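Local coordinates for protein ribonucleoside-diphosphate reductase, alpha chain (Actinobacillus ureae ATCC 25976, PDB 6DQX) that probably reduces ribonucleoside diphosphates to deoxyribonucleotides as the catalytic alpha subunit of a class Id ribonucleotide reductase, at residues A[469-472]-A[473-477]; A[493-497]-A[498-502]; A[427-430]-A[431-434]; A[351-354]-A[355-359]; A[33-36]-A[37-41]. All blocks are in the same frame, centred on the assembly; numbering follows the deposited sequence.

Contact 1 (A[469-472]-A[473-477]); sequences IWES and ILHND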
loop_
_atom_site.group_PDB
_atom_site.type_symbol
_atom_site.label_atom_id
_atom_site.label_comp_id
_atom_site.label_asym_id
_atom_site.label_seq_id
_atom_site.Cartn_x
_atom_site.Cartn_y
_atom_site.Cartn_z
ATOM N N ILE A 469 -12.952 -40.070 36.447
ATOM C CA ILE A 469 -12.120 -40.535 35.326
ATOM C C ILE A 469 -11.905 -39.405 34.321
ATOM O O ILE A 469 -10.769 -39.142 33.923
ATOM C CB ILE A 469 -12.734 -41.779 34.631
ATOM C CG1 ILE A 469 -12.746 -42.984 35.590
ATOM C CG2 ILE A 469 -11.979 -42.135 33.345
ATOM C CD1 ILE A 469 -11.400 -43.644 35.809
ATOM N N TRP A 470 -12.983 -38.734 33.928
ATOM C CA TRP A 470 -12.879 -37.615 32.984
ATOM C C TRP A 470 -12.071 -36.459 33.555
ATOM O O TRP A 470 -11.237 -35.882 32.845
ATOM C CB TRP A 470 -14.254 -37.120 32.525
ATOM C CG TRP A 470 -14.902 -38.018 31.510
ATOM C CD1 TRP A 470 -15.956 -38.859 31.713
ATOM C CD2 TRP A 470 -14.529 -38.168 30.127
ATOM N NE1 TRP A 470 -16.271 -39.517 30.544
ATOM C CE2 TRP A 470 -15.409 -39.114 29.558
ATOM C CE3 TRP A 470 -13.535 -37.593 29.316
ATOM C CZ2 TRP A 470 -15.335 -39.494 28.208
ATOM C CZ3 TRP A 470 -13.454 -37.980 27.967
ATOM C CH2 TRP A 470 -14.347 -38.923 27.433
ATOM N N GLU A 471 -12.279 -36.126 34.833
ATOM C CA GLU A 471 -11.482 -35.053 35.443
ATOM C C GLU A 471 -9.990 -35.396 35.431
ATOM O O GLU A 471 -9.161 -34.511 35.212
ATOM C CB GLU A 471 -11.952 -34.718 36.872
ATOM C CG GLU A 471 -11.216 -33.526 37.472
ATOM C CD GLU A 471 -11.685 -33.172 38.871
ATOM O OE1 GLU A 471 -11.422 -33.966 39.796
ATOM O OE2 GLU A 471 -12.303 -32.102 39.027
ATOM N N SER A 472 -9.654 -36.665 35.660
ATOM C CA SER A 472 -8.266 -37.116 35.605
ATOM C C SER A 472 -7.661 -36.894 34.207
ATOM O O SER A 472 -6.507 -36.486 34.079
ATOM C CB SER A 472 -8.169 -38.593 35.966
ATOM O OG SER A 472 -6.821 -38.981 36.064
ATOM N N ILE A 473 -8.468 -37.164 33.182
ATOM C CA ILE A 473 -8.082 -36.933 31.776
ATOM C C ILE A 473 -7.886 -35.431 31.507
ATOM O O ILE A 473 -6.864 -35.032 30.957
ATOM C CB ILE A 473 -9.111 -37.573 30.806
ATOM C CG1 ILE A 473 -9.105 -39.099 30.988
ATOM C CG2 ILE A 473 -8.794 -37.226 29.346
ATOM C CD1 ILE A 473 -10.292 -39.804 30.368
ATOM N N LEU A 474 -8.834 -34.598 31.922
ATOM C CA LEU A 474 -8.682 -33.141 31.809
ATOM C C LEU A 474 -7.414 -32.608 32.509
ATOM O O LEU A 474 -6.687 -31.787 31.935
ATOM C CB LEU A 474 -9.915 -32.440 32.369
ATOM C CG LEU A 474 -9.998 -30.918 32.243
ATOM C CD1 LEU A 474 -9.911 -30.446 30.798
ATOM C CD2 LEU A 474 -11.303 -30.465 32.875
ATOM N N HIS A 475 -7.140 -33.087 33.728
ATOM C CA HIS A 475 -5.933 -32.676 34.473
ATOM C C HIS A 475 -4.616 -33.133 33.857
ATOM O O HIS A 475 -3.583 -32.534 34.126
ATOM C CB HIS A 475 -5.986 -33.147 35.932
ATOM C CG HIS A 475 -7.040 -32.460 36.734
ATOM N ND1 HIS A 475 -7.563 -31.240 36.371
ATOM C CD2 HIS A 475 -7.661 -32.808 37.883
ATOM C CE1 HIS A 475 -8.474 -30.872 37.251
ATOM N NE2 HIS A 475 -8.554 -31.806 38.180
ATOM N N ASN A 476 -4.659 -34.189 33.047
ATOM C CA ASN A 476 -3.491 -34.675 32.300
ATOM C C ASN A 476 -3.504 -34.252 30.821
ATOM O O ASN A 476 -3.048 -35.011 29.971
ATOM C CB ASN A 476 -3.405 -36.203 32.423
ATOM C CG ASN A 476 -2.615 -36.634 33.622
ATOM O OD1 ASN A 476 -1.397 -36.737 33.546
ATOM N ND2 ASN A 476 -3.293 -36.886 34.733
ATOM N N ASP A 477 -4.018 -33.055 30.525
ATOM C CA ASP A 477 -3.945 -32.447 29.185
ATOM C C ASP A 477 -4.671 -33.293 28.121
ATOM O O ASP A 477 -4.244 -33.365 26.974
ATOM C CB ASP A 477 -2.480 -32.200 28.779
ATOM C CG ASP A 477 -1.681 -31.472 29.861
ATOM O OD1 ASP A 477 -2.133 -30.400 30.309
ATOM O OD2 ASP A 477 -0.603 -31.975 30.258
#
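Ser472 O, at the C-terminal end of helix 467-475, takes two weak bonds from Asn476: the backbone N at 3.1 Å and the side-chain ND2 at 3.3 Å. Asparagine suits this place because its short amide can reach back to the carbonyl where the main chain leaves helical geometry. One turn earlier the helix is regular, with Leu474 N held by Trp470 O at 2.9 Å. The His475 ring crosses the stem of Glu471: Glu471 O lies above one face of the imidazole, while Glu471 CG touches His475 NE2 at 3.2 Å. With its own CG anti to the His475 carbonyl carbon (chi1 -68°), the ring leans back along the helix. Ile473 CD1 packs 4.1 Å from Trp470 CE3; the indole NE1 bonds to Asp465 and its ring packs on helix 453-461. Asp477, with positive phi, is the C' residue of a Schellman motif, its N bonding to Leu474 O. Main-chain bonds thus close the helix, the amide adding only a weak one; Trp470 and Ile473 face the protein, while Glu471 and His475 are exposed.

Contact 2 (A[493-497]-A[498-502]); sequences VFKTF and SEISQ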
loop_
_atom_site.group_PDB
_atom_site.type_symbol
_atom_site.label_atom_id
_atom_site.label_comp_id
_atom_site.label_asym_id
_atom_site.label_seq_id
_atom_site.Cartn_x
_atom_site.Cartn_y
_atom_site.Cartn_z
ATOM N N VAL A 493 -4.522 -46.382 20.954
ATOM C CA VAL A 493 -5.545 -45.847 20.056
ATOM C C VAL A 493 -5.906 -44.394 20.407
ATOM O O VAL A 493 -6.210 -43.612 19.507
ATOM C CB VAL A 493 -6.805 -46.750 20.008
ATOM C CG1 VAL A 493 -7.945 -46.092 19.246
ATOM C CG2 VAL A 493 -6.465 -48.090 19.358
ATOM N N PHE A 494 -5.809 -44.035 21.697
ATOM C CA PHE A 494 -6.180 -42.699 22.173
ATOM C C PHE A 494 -5.011 -41.802 22.602
ATOM O O PHE A 494 -5.216 -40.824 23.332
ATOM C CB PHE A 494 -7.256 -42.839 23.272
ATOM C CG PHE A 494 -8.512 -43.460 22.765
ATOM C CD1 PHE A 494 -9.344 -42.753 21.931
ATOM C CD2 PHE A 494 -8.821 -44.792 23.041
ATOM C CE1 PHE A 494 -10.494 -43.319 21.414
ATOM C CE2 PHE A 494 -9.966 -45.370 22.531
ATOM C CZ PHE A 494 -10.803 -44.639 21.706
ATOM N N LYS A 495 -3.797 -42.092 22.125
ATOM C CA LYS A 495 -2.699 -41.144 22.264
ATOM C C LYS A 495 -3.106 -39.787 21.664
ATOM O O LYS A 495 -3.803 -39.720 20.635
ATOM C CB LYS A 495 -1.433 -41.621 21.557
ATOM C CG LYS A 495 -0.621 -42.665 22.286
ATOM C CD LYS A 495 0.635 -42.944 21.469
ATOM C CE LYS A 495 1.335 -44.205 21.912
ATOM N NZ LYS A 495 2.215 -43.974 23.068
ATOM N N THR A 496 -2.665 -38.725 22.327
ATOM C CA THR A 496 -2.852 -37.330 21.865
ATOM C C THR A 496 -1.829 -36.984 20.783
ATOM O O THR A 496 -0.832 -37.679 20.629
ATOM C CB THR A 496 -2.624 -36.350 23.035
ATOM O OG1 THR A 496 -1.297 -36.517 23.541
ATOM C CG2 THR A 496 -3.609 -36.616 24.145
ATOM N N PHE A 497 -2.043 -35.878 20.069
ATOM C CA PHE A 497 -1.087 -35.373 19.054
ATOM C C PHE A 497 0.334 -35.312 19.660
ATOM O O PHE A 497 1.305 -35.797 19.064
ATOM C CB PHE A 497 -1.536 -33.978 18.577
ATOM C CG PHE A 497 -0.880 -33.462 17.304
ATOM C CD1 PHE A 497 0.154 -34.122 16.629
ATOM C CD2 PHE A 497 -1.323 -32.248 16.779
ATOM C CE1 PHE A 497 0.702 -33.592 15.465
ATOM C CE2 PHE A 497 -0.767 -31.711 15.623
ATOM C CZ PHE A 497 0.249 -32.379 14.961
ATOM N N SER A 498 0.449 -34.741 20.861
ATOM C CA SER A 498 1.750 -34.620 21.541
ATOM C C SER A 498 2.438 -35.972 21.863
ATOM O O SER A 498 3.667 -36.058 21.888
ATOM C CB SER A 498 1.606 -33.788 22.827
ATOM O OG SER A 498 0.772 -34.430 23.766
ATOM N N GLU A 499 1.646 -37.006 22.106
ATOM C CA GLU A 499 2.153 -38.347 22.434
ATOM C C GLU A 499 2.499 -39.210 21.213
ATOM O O GLU A 499 3.109 -40.277 21.347
ATOM C CB GLU A 499 1.117 -39.068 23.307
ATOM C CG GLU A 499 0.989 -38.459 24.707
ATOM C CD GLU A 499 -0.289 -38.850 25.453
ATOM O OE1 GLU A 499 -1.283 -39.304 24.823
ATOM O OE2 GLU A 499 -0.311 -38.663 26.696
ATOM N N ILE A 500 2.085 -38.767 20.027
ATOM C CA ILE A 500 2.256 -39.522 18.792
ATOM C C ILE A 500 3.631 -39.239 18.189
ATOM O O ILE A 500 4.182 -38.142 18.329
ATOM C CB ILE A 500 1.070 -39.227 17.817
ATOM C CG1 ILE A 500 -0.187 -39.937 18.317
ATOM C CG2 ILE A 500 1.367 -39.684 16.392
ATOM C CD1 ILE A 500 -1.500 -39.468 17.739
ATOM N N SER A 501 4.197 -40.254 17.542
ATOM C CA SER A 501 5.422 -40.118 16.779
ATOM C C SER A 501 5.256 -39.087 15.674
ATOM O O SER A 501 4.407 -39.253 14.799
ATOM C CB SER A 501 5.790 -41.447 16.106
ATOM O OG SER A 501 6.864 -41.244 15.199
ATOM N N GLN A 502 6.056 -38.035 15.724
ATOM C CA GLN A 502 6.008 -36.995 14.689
ATOM C C GLN A 502 6.633 -37.490 13.398
ATOM O O GLN A 502 6.258 -37.024 12.301
ATOM C CB GLN A 502 6.663 -35.698 15.170
ATOM C CG GLN A 502 6.050 -35.190 16.466
ATOM C CD GLN A 502 4.559 -34.910 16.327
ATOM O OE1 GLN A 502 4.158 -34.054 15.525
ATOM N NE2 GLN A 502 3.736 -35.594 17.121
HETATM O O HOH W 1 -3.658 -40.295 25.687
HETATM O O HOH W 2 3.968 -41.669 23.386
#
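The chain between helices 488-493 and 502-513 makes a compact turn here, with Ser501 as N-cap of the second helix. Among the direct polar bonds, Thr496 N gives a nearly straight bond to Glu499 OE1, 2.9 Å long at 176°, meeting the oxygen on its anti side. Glutamate suits the place because its extended chain spans the turn and reaches a backbone N-H, while its other oxygen, OE2, bonds to Ser479. The hydroxyls Thr496 OG1 and Ser498 OG pair at 2.9 Å. Both stand between their own backbone N and carbonyl carbon (chi1 59° and 64°), which brings two short side chains together across the turn. Phe497 O receives Ile500 N at 3.2 Å. Gln502 NE2 bonds chiefly to Ile500 O, at 2.9 Å, and only weakly to Phe497 O. Water adds two bridges, one joining Phe494 O to Glu499 OE1, the other Lys495 NZ to Glu499 O. Apolar contact is modest: Ile500 CG1 lies 3.9 Å from Lys495 CB, the aliphatic base of that long chain. Gln502 OE1, bonded to Met525 N, ends 3.5 Å from Phe497 CE1.

Contact 3 (A[427-430]-A[431-434]); sequences VSPS and VEPF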
loop_
_atom_site.group_PDB
_atom_site.type_symbol
_atom_site.label_atom_id
_atom_site.label_comp_id
_atom_site.label_asym_id
_atom_site.label_seq_id
_atom_site.Cartn_x
_atom_site.Cartn_y
_atom_site.Cartn_z
ATOM N N VAL A 427 -15.435 -33.759 14.166
ATOM C CA VAL A 427 -14.427 -34.749 13.736
ATOM C C VAL A 427 -13.017 -34.185 13.779
ATOM O O VAL A 427 -12.801 -32.974 13.977
ATOM C CB VAL A 427 -14.719 -35.356 12.339
ATOM C CG1 VAL A 427 -16.018 -36.136 12.377
ATOM C CG2 VAL A 427 -14.690 -34.313 11.238
ATOM N N SER A 428 -12.037 -35.075 13.657
ATOM C CA SER A 428 -10.656 -34.691 13.739
ATOM C C SER A 428 -10.318 -33.752 12.567
ATOM O O SER A 428 -10.905 -33.822 11.492
ATOM C CB SER A 428 -9.733 -35.930 13.748
ATOM O OG SER A 428 -9.955 -36.700 12.584
ATOM N N PRO A 429 -9.375 -32.849 12.786
ATOM C CA PRO A 429 -9.005 -31.902 11.720
ATOM C C PRO A 429 -8.118 -32.491 10.631
ATOM O O PRO A 429 -7.165 -33.172 10.943
ATOM C CB PRO A 429 -8.276 -30.805 12.482
ATOM C CG PRO A 429 -7.759 -31.448 13.699
ATOM C CD PRO A 429 -8.561 -32.661 14.005
ATOM N N SER A 430 -8.481 -32.262 9.361
ATOM C CA SER A 430 -7.716 -32.732 8.195
ATOM C C SER A 430 -7.122 -34.115 8.431
ATOM O O SER A 430 -7.877 -35.060 8.695
ATOM C CB SER A 430 -6.681 -31.695 7.658
ATOM O OG SER A 430 -5.572 -31.553 8.513
ATOM N N VAL A 431 -5.804 -34.238 8.323
ATOM C CA VAL A 431 -5.094 -35.507 8.568
ATOM C C VAL A 431 -4.362 -35.469 9.906
ATOM O O VAL A 431 -3.525 -36.293 10.183
ATOM C CB VAL A 431 -4.090 -35.821 7.430
ATOM C CG1 VAL A 431 -4.844 -36.154 6.152
ATOM C CG2 VAL A 431 -3.115 -34.662 7.161
ATOM N N GLU A 432 -4.672 -34.484 10.727
ATOM C CA GLU A 432 -3.941 -34.250 11.963
ATOM C C GLU A 432 -4.528 -35.132 13.077
ATOM O O GLU A 432 -5.734 -35.365 13.114
ATOM C CB GLU A 432 -4.104 -32.757 12.294
ATOM C CG GLU A 432 -3.005 -32.083 13.064
ATOM C CD GLU A 432 -3.203 -30.573 13.116
ATOM O OE1 GLU A 432 -3.831 -30.123 14.069
ATOM O OE2 GLU A 432 -2.756 -29.847 12.194
ATOM N N PRO A 433 -3.687 -35.597 14.025
ATOM C CA PRO A 433 -4.280 -36.233 15.191
ATOM C C PRO A 433 -5.096 -35.237 16.008
ATOM O O PRO A 433 -4.785 -34.039 16.028
ATOM C CB PRO A 433 -3.056 -36.697 16.010
ATOM C CG PRO A 433 -1.913 -36.726 15.042
ATOM C CD PRO A 433 -2.215 -35.613 14.076
ATOM N N PHE A 434 -6.138 -35.726 16.661
ATOM C CA PHE A 434 -6.787 -35.006 17.741
ATOM C C PHE A 434 -5.771 -34.470 18.723
ATOM O O PHE A 434 -4.843 -35.177 19.110
ATOM C CB PHE A 434 -7.752 -35.900 18.512
ATOM C CG PHE A 434 -9.094 -36.078 17.871
ATOM C CD1 PHE A 434 -9.936 -34.990 17.644
ATOM C CD2 PHE A 434 -9.569 -37.352 17.573
ATOM C CE1 PHE A 434 -11.194 -35.166 17.098
ATOM C CE2 PHE A 434 -10.838 -37.533 17.024
ATOM C CZ PHE A 434 -11.657 -36.437 16.797
HETATM O O HOH W 3 -7.595 -36.127 11.337
#
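The phenyl ring of Phe434 carries Ser428 CB over the centre of one face, a CH-pi contact with CB 3.7 Å from the ring centroid and 12° off its normal. Ser428 CA lies over the same face, nearer the rim, 3.4 Å from Phe434 CE1. With CG anti to the carbonyl carbon (chi1 -81°), the ring is swung back against the incoming arm of the loop. Serine fits beneath it because only a small methylene has to be accommodated, while the hydroxyl turns aside to accept from Ser355 N, in helix 353-359. Ser355 and Gln358 of that helix also touch the ring. Between Ser428 and Phe434 the chain reverses through a type II' beta turn from Pro429 to Glu432, closed by Glu432 N to Pro429 O at 2.8 Å. Ser430 takes the positive phi (38°) that the second position of this turn requires; glycine is the usual residue there, serine a less common occupant. Inside the bend a water bonds to Ser428 OG at 2.7 Å and lies within hydrogen-bonding distance of Ser430 O and Glu432 O, bringing polar atoms from both arms together in a buried place. The Pro429 ring crosses the Glu432 chain at about a right angle, CG 4.1 Å from Glu432 CB. The extended glutamate carries its carboxylate onward, OE1 to a salt bridge with Lys418 NZ and OE2 to a hydrogen bond with Asn523 ND2.

Contact 4 (A[351-354]-A[355-359]); sequences LGWH and SYLQA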
loop_
_atom_site.group_PDB
_atom_site.type_symbol
_atom_site.label_atom_id
_atom_site.label_comp_id
_atom_site.label_asym_id
_atom_site.label_seq_id
_atom_site.Cartn_x
_atom_site.Cartn_y
_atom_site.Cartn_z
ATOM N N LEU A 351 -11.210 -34.378 5.871
ATOM C CA LEU A 351 -11.102 -34.274 7.335
ATOM C C LEU A 351 -11.547 -35.584 7.963
ATOM O O LEU A 351 -12.002 -36.488 7.265
ATOM C CB LEU A 351 -11.911 -33.080 7.861
ATOM C CG LEU A 351 -13.318 -32.868 7.320
ATOM C CD1 LEU A 351 -14.328 -33.794 7.945
ATOM C CD2 LEU A 351 -13.745 -31.408 7.545
ATOM N N GLY A 352 -11.319 -35.723 9.264
ATOM C CA GLY A 352 -11.770 -36.898 9.984
ATOM C C GLY A 352 -10.890 -38.116 9.809
ATOM O O GLY A 352 -11.361 -39.229 10.033
ATOM N N TRP A 353 -9.633 -37.940 9.389
ATOM C CA TRP A 353 -8.695 -39.078 9.282
ATOM C C TRP A 353 -8.517 -39.809 10.618
ATOM O O TRP A 353 -8.694 -41.032 10.699
ATOM C CB TRP A 353 -7.339 -38.567 8.804
ATOM C CG TRP A 353 -6.167 -39.525 8.788
ATOM C CD1 TRP A 353 -4.913 -39.274 9.281
ATOM C CD2 TRP A 353 -6.117 -40.855 8.235
ATOM N NE1 TRP A 353 -4.082 -40.360 9.066
ATOM C CE2 TRP A 353 -4.795 -41.336 8.417
ATOM C CE3 TRP A 353 -7.046 -41.669 7.581
ATOM C CZ2 TRP A 353 -4.390 -42.630 7.999
ATOM C CZ3 TRP A 353 -6.635 -42.975 7.184
ATOM C CH2 TRP A 353 -5.322 -43.414 7.385
ATOM N N HIS A 354 -8.168 -39.069 11.673
ATOM C CA HIS A 354 -7.966 -39.710 12.968
ATOM C C HIS A 354 -9.279 -40.311 13.487
ATOM O O HIS A 354 -9.290 -41.437 14.025
ATOM C CB HIS A 354 -7.364 -38.745 13.974
ATOM C CG HIS A 354 -6.725 -39.414 15.139
ATOM N ND1 HIS A 354 -6.295 -38.716 16.247
ATOM C CD2 HIS A 354 -6.411 -40.717 15.370
ATOM C CE1 HIS A 354 -5.746 -39.553 17.107
ATOM N NE2 HIS A 354 -5.808 -40.774 16.603
ATOM N N SER A 355 -10.386 -39.594 13.260
ATOM C CA SER A 355 -11.705 -40.135 13.549
ATOM C C SER A 355 -11.967 -41.489 12.890
ATOM O O SER A 355 -12.450 -42.412 13.555
ATOM C CB SER A 355 -12.825 -39.150 13.195
ATOM O OG SER A 355 -12.745 -38.000 14.030
ATOM N N TYR A 356 -11.692 -41.593 11.592
ATOM C CA TYR A 356 -11.831 -42.870 10.907
ATOM C C TYR A 356 -10.985 -43.957 11.587
ATOM O O TYR A 356 -11.472 -45.073 11.817
ATOM C CB TYR A 356 -11.459 -42.738 9.428
ATOM C CG TYR A 356 -11.497 -44.045 8.694
ATOM C CD1 TYR A 356 -12.702 -44.594 8.293
ATOM C CD2 TYR A 356 -10.334 -44.755 8.442
ATOM C CE1 TYR A 356 -12.754 -45.814 7.639
ATOM C CE2 TYR A 356 -10.376 -45.975 7.782
ATOM C CZ TYR A 356 -11.595 -46.501 7.388
ATOM O OH TYR A 356 -11.661 -47.715 6.727
ATOM N N LEU A 357 -9.731 -43.640 11.903
ATOM C CA LEU A 357 -8.849 -44.634 12.533
ATOM C C LEU A 357 -9.395 -45.063 13.875
ATOM O O LEU A 357 -9.444 -46.266 14.172
ATOM C CB LEU A 357 -7.425 -44.130 12.677
ATOM C CG LEU A 357 -6.719 -43.885 11.346
ATOM C CD1 LEU A 357 -5.347 -43.346 11.622
ATOM C CD2 LEU A 357 -6.644 -45.138 10.478
ATOM N N GLN A 358 -9.858 -44.098 14.666
ATOM C CA GLN A 358 -10.419 -44.432 15.988
ATOM C C GLN A 358 -11.717 -45.206 15.919
ATOM O O GLN A 358 -11.937 -46.110 16.746
ATOM C CB GLN A 358 -10.539 -43.185 16.870
ATOM C CG GLN A 358 -9.173 -42.713 17.348
ATOM C CD GLN A 358 -9.262 -41.471 18.228
ATOM O OE1 GLN A 358 -10.275 -40.795 18.232
ATOM N NE2 GLN A 358 -8.203 -41.178 18.965
ATOM N N ALA A 359 -12.551 -44.924 14.920
ATOM C CA ALA A 359 -13.792 -45.675 14.738
ATOM C C ALA A 359 -13.509 -47.143 14.431
ATOM O O ALA A 359 -14.371 -47.994 14.668
ATOM C CB ALA A 359 -14.642 -45.083 13.623
#
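Helix 353-359 opens with three successive i to i+4 bonds, Gly352 O to Tyr356 N, Trp353 O to Leu357 N and His354 O to Gln358 N, the last at 2.8 Å. Gly352 is the N-cap residue where strand 347-351 gives way to the helix, a strand-to-helix passage within the ribonucleotide reductase barrel domain; its positive phi (79°) is one that glycine adopts readily. Trp353 has its CG anti to the backbone N (chi1 172°), which brings the indole alongside Leu357, and Leu357 covers one face. Leu357 CD1 lies 4.0 Å from the centroid of the six-membered ring, a CH-pi contact, and the sister methyl CD2 is 3.8 Å from Trp353 CH2. A branched leucine suits a broad ring, since its two methyls spread over different parts of it. The indole NE1 bonds to Gln508, and Arg512 makes a cation-pi contact with the ring. Tyr356 leads away to bond Asp301 through its hydroxyl. The Gln358 amide lies over one face of the His354 imidazole, the two planes 43° apart. Outside partners orient both groups: His354 ND1 bonds to Phe434 N, Gln358 OE1 to Asn452 ND2 and Gln358 NE2 to Val493 O. Across this pair Gln358 NE2 comes 3.5 Å from His354 CE1.

Contact 5 (A[33-36]-A[37-41]); sequences LNED and SRLFL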
loop_
_atom_site.group_PDB
_atom_site.type_symbol
_atom_site.label_atom_id
_atom_site.label_comp_id
_atom_site.label_asym_id
_atom_site.label_seq_id
_atom_site.Cartn_x
_atom_site.Cartn_y
_atom_site.Cartn_z
ATOM N N LEU A 33 -25.425 -31.396 12.139
ATOM C CA LEU A 33 -25.978 -30.059 12.286
ATOM C C LEU A 33 -26.736 -29.980 13.610
ATOM O O LEU A 33 -27.963 -29.922 13.644
ATOM C CB LEU A 33 -26.877 -29.756 11.088
ATOM C CG LEU A 33 -27.412 -28.341 10.896
ATOM C CD1 LEU A 33 -26.285 -27.329 10.918
ATOM C CD2 LEU A 33 -28.143 -28.281 9.556
ATOM N N ASN A 34 -25.973 -30.027 14.695
ATOM C CA ASN A 34 -26.532 -29.951 16.041
ATOM C C ASN A 34 -26.580 -28.480 16.458
ATOM O O ASN A 34 -26.266 -27.586 15.654
ATOM C CB ASN A 34 -25.730 -30.818 17.011
ATOM C CG ASN A 34 -24.325 -30.325 17.253
ATOM O OD1 ASN A 34 -23.888 -29.299 16.735
ATOM N ND2 ASN A 34 -23.596 -31.071 18.066
ATOM N N GLU A 35 -26.946 -28.218 17.710
ATOM C CA GLU A 35 -27.155 -26.842 18.144
ATOM C C GLU A 35 -25.835 -26.044 18.110
ATOM O O GLU A 35 -25.833 -24.888 17.697
ATOM C CB GLU A 35 -27.848 -26.818 19.524
ATOM C CG GLU A 35 -28.418 -25.468 19.955
ATOM C CD GLU A 35 -29.446 -24.897 18.992
ATOM O OE1 GLU A 35 -29.394 -23.676 18.724
ATOM O OE2 GLU A 35 -30.304 -25.654 18.492
ATOM N N ASP A 36 -24.719 -26.683 18.471
ATOM C CA ASP A 36 -23.391 -26.046 18.384
ATOM C C ASP A 36 -23.087 -25.575 16.958
ATOM O O ASP A 36 -22.671 -24.428 16.728
ATOM C CB ASP A 36 -22.287 -27.017 18.822
ATOM C CG ASP A 36 -22.315 -27.342 20.326
ATOM O OD1 ASP A 36 -23.044 -26.683 21.099
ATOM O OD2 ASP A 36 -21.593 -28.277 20.727
ATOM N N SER A 37 -23.308 -26.471 15.998
ATOM C CA SER A 37 -23.036 -26.153 14.594
ATOM C C SER A 37 -23.967 -25.074 14.048
ATOM O O SER A 37 -23.521 -24.167 13.352
ATOM C CB SER A 37 -23.087 -27.416 13.726
ATOM O OG SER A 37 -22.011 -28.261 14.083
ATOM N N ARG A 38 -25.249 -25.160 14.368
ATOM C CA ARG A 38 -26.190 -24.128 13.946
ATOM C C ARG A 38 -25.792 -22.762 14.463
ATOM O O ARG A 38 -25.796 -21.800 13.700
ATOM C CB ARG A 38 -27.622 -24.447 14.396
ATOM C CG ARG A 38 -28.374 -25.341 13.428
ATOM C CD ARG A 38 -29.873 -25.259 13.667
ATOM N NE ARG A 38 -30.209 -25.790 14.974
ATOM C CZ ARG A 38 -30.251 -27.086 15.292
ATOM N NH1 ARG A 38 -29.975 -28.038 14.392
ATOM N NH2 ARG A 38 -30.568 -27.433 16.539
ATOM N N LEU A 39 -25.453 -22.684 15.759
ATOM C CA LEU A 39 -25.016 -21.410 16.371
ATOM C C LEU A 39 -23.764 -20.876 15.720
ATOM O O LEU A 39 -23.677 -19.683 15.396
ATOM C CB LEU A 39 -24.757 -21.548 17.886
ATOM C CG LEU A 39 -25.855 -21.010 18.784
ATOM C CD1 LEU A 39 -27.180 -21.672 18.448
ATOM C CD2 LEU A 39 -25.486 -21.219 20.238
ATOM N N PHE A 40 -22.789 -21.754 15.538
ATOM C CA PHE A 40 -21.534 -21.372 14.889
ATOM C C PHE A 40 -21.798 -20.784 13.502
ATOM O O PHE A 40 -21.296 -19.719 13.163
ATOM C CB PHE A 40 -20.597 -22.575 14.795
ATOM C CG PHE A 40 -19.186 -22.218 14.364
ATOM C CD1 PHE A 40 -18.265 -21.732 15.286
ATOM C CD2 PHE A 40 -18.792 -22.343 13.040
ATOM C CE1 PHE A 40 -16.967 -21.395 14.901
ATOM C CE2 PHE A 40 -17.493 -22.010 12.643
ATOM C CZ PHE A 40 -16.578 -21.539 13.575
ATOM N N LEU A 41 -22.627 -21.467 12.720
ATOM C CA LEU A 41 -22.949 -21.013 11.369
ATOM C C LEU A 41 -23.723 -19.681 11.353
ATOM O O LEU A 41 -23.442 -18.794 10.540
ATOM C CB LEU A 41 -23.750 -22.080 10.646
ATOM C CG LEU A 41 -22.977 -23.342 10.245
ATOM C CD1 LEU A 41 -23.944 -24.389 9.733
ATOM C CD2 LEU A 41 -21.916 -23.030 9.196
#
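Arg38 CB rests 3.6 Å from Asn34 O, the carbonyl that accepts Arg38 N in the first turn of helix 35-44. Next along the chain, CG packs 3.8 Å from Leu33 CD1. The chain then bends at chi3 (-65°), carrying the guanidinium back over the helix start, with Asn34 O and Glu35 CA on one face. Arg38 NE lies 3.5 Å from Glu35 OE2. At the tip NH1 approaches Leu33 O, though at a poor angle for a bond, while NH2 makes a 2.7 Å salt bridge to Glu35 OE2, approaching from above the carboxylate plane. Arginine suits this place by combining an aliphatic stem for Leu33 with a charged end for Glu35. Asn34 is the N-cap, its OD1 accepting Ser37 N at 3.0 Å, and Ser37 OG bonds to Ile423 O. Leu33 CD1 meets Leu41 CD1 at 3.9 Å, both side chains touching helix 52-67. The Asn34 cap and the acidic Glu35 and Asp36 would be expected to suit the helix start, while the ion pair offsets the arginine's charge there.

From the N terminus, contact 5 comes first, starting helix 35-44, which packs on helices 52-67 and 418-423. Contact 4 follows at the passage from strand 347-351 into helix 353-359, then contact 3 in the loop after helix 418-423, contact 1 at the end of helix 467-475, and contact 2 between helices 488-493 and 502-513. Each closes only a local turn, so they follow in series and none nests or crosses. In space contacts 2, 3 and 4 form one buried cluster: Ser428 O lies 3.0 Å from Gly352 N, Phe497 N 3.0 Å from Phe434 O, and Gln358 NE2 3.2 Å from Val493 O. Contact 1 lies beside contact 2 without touching; contact 5 stands apart.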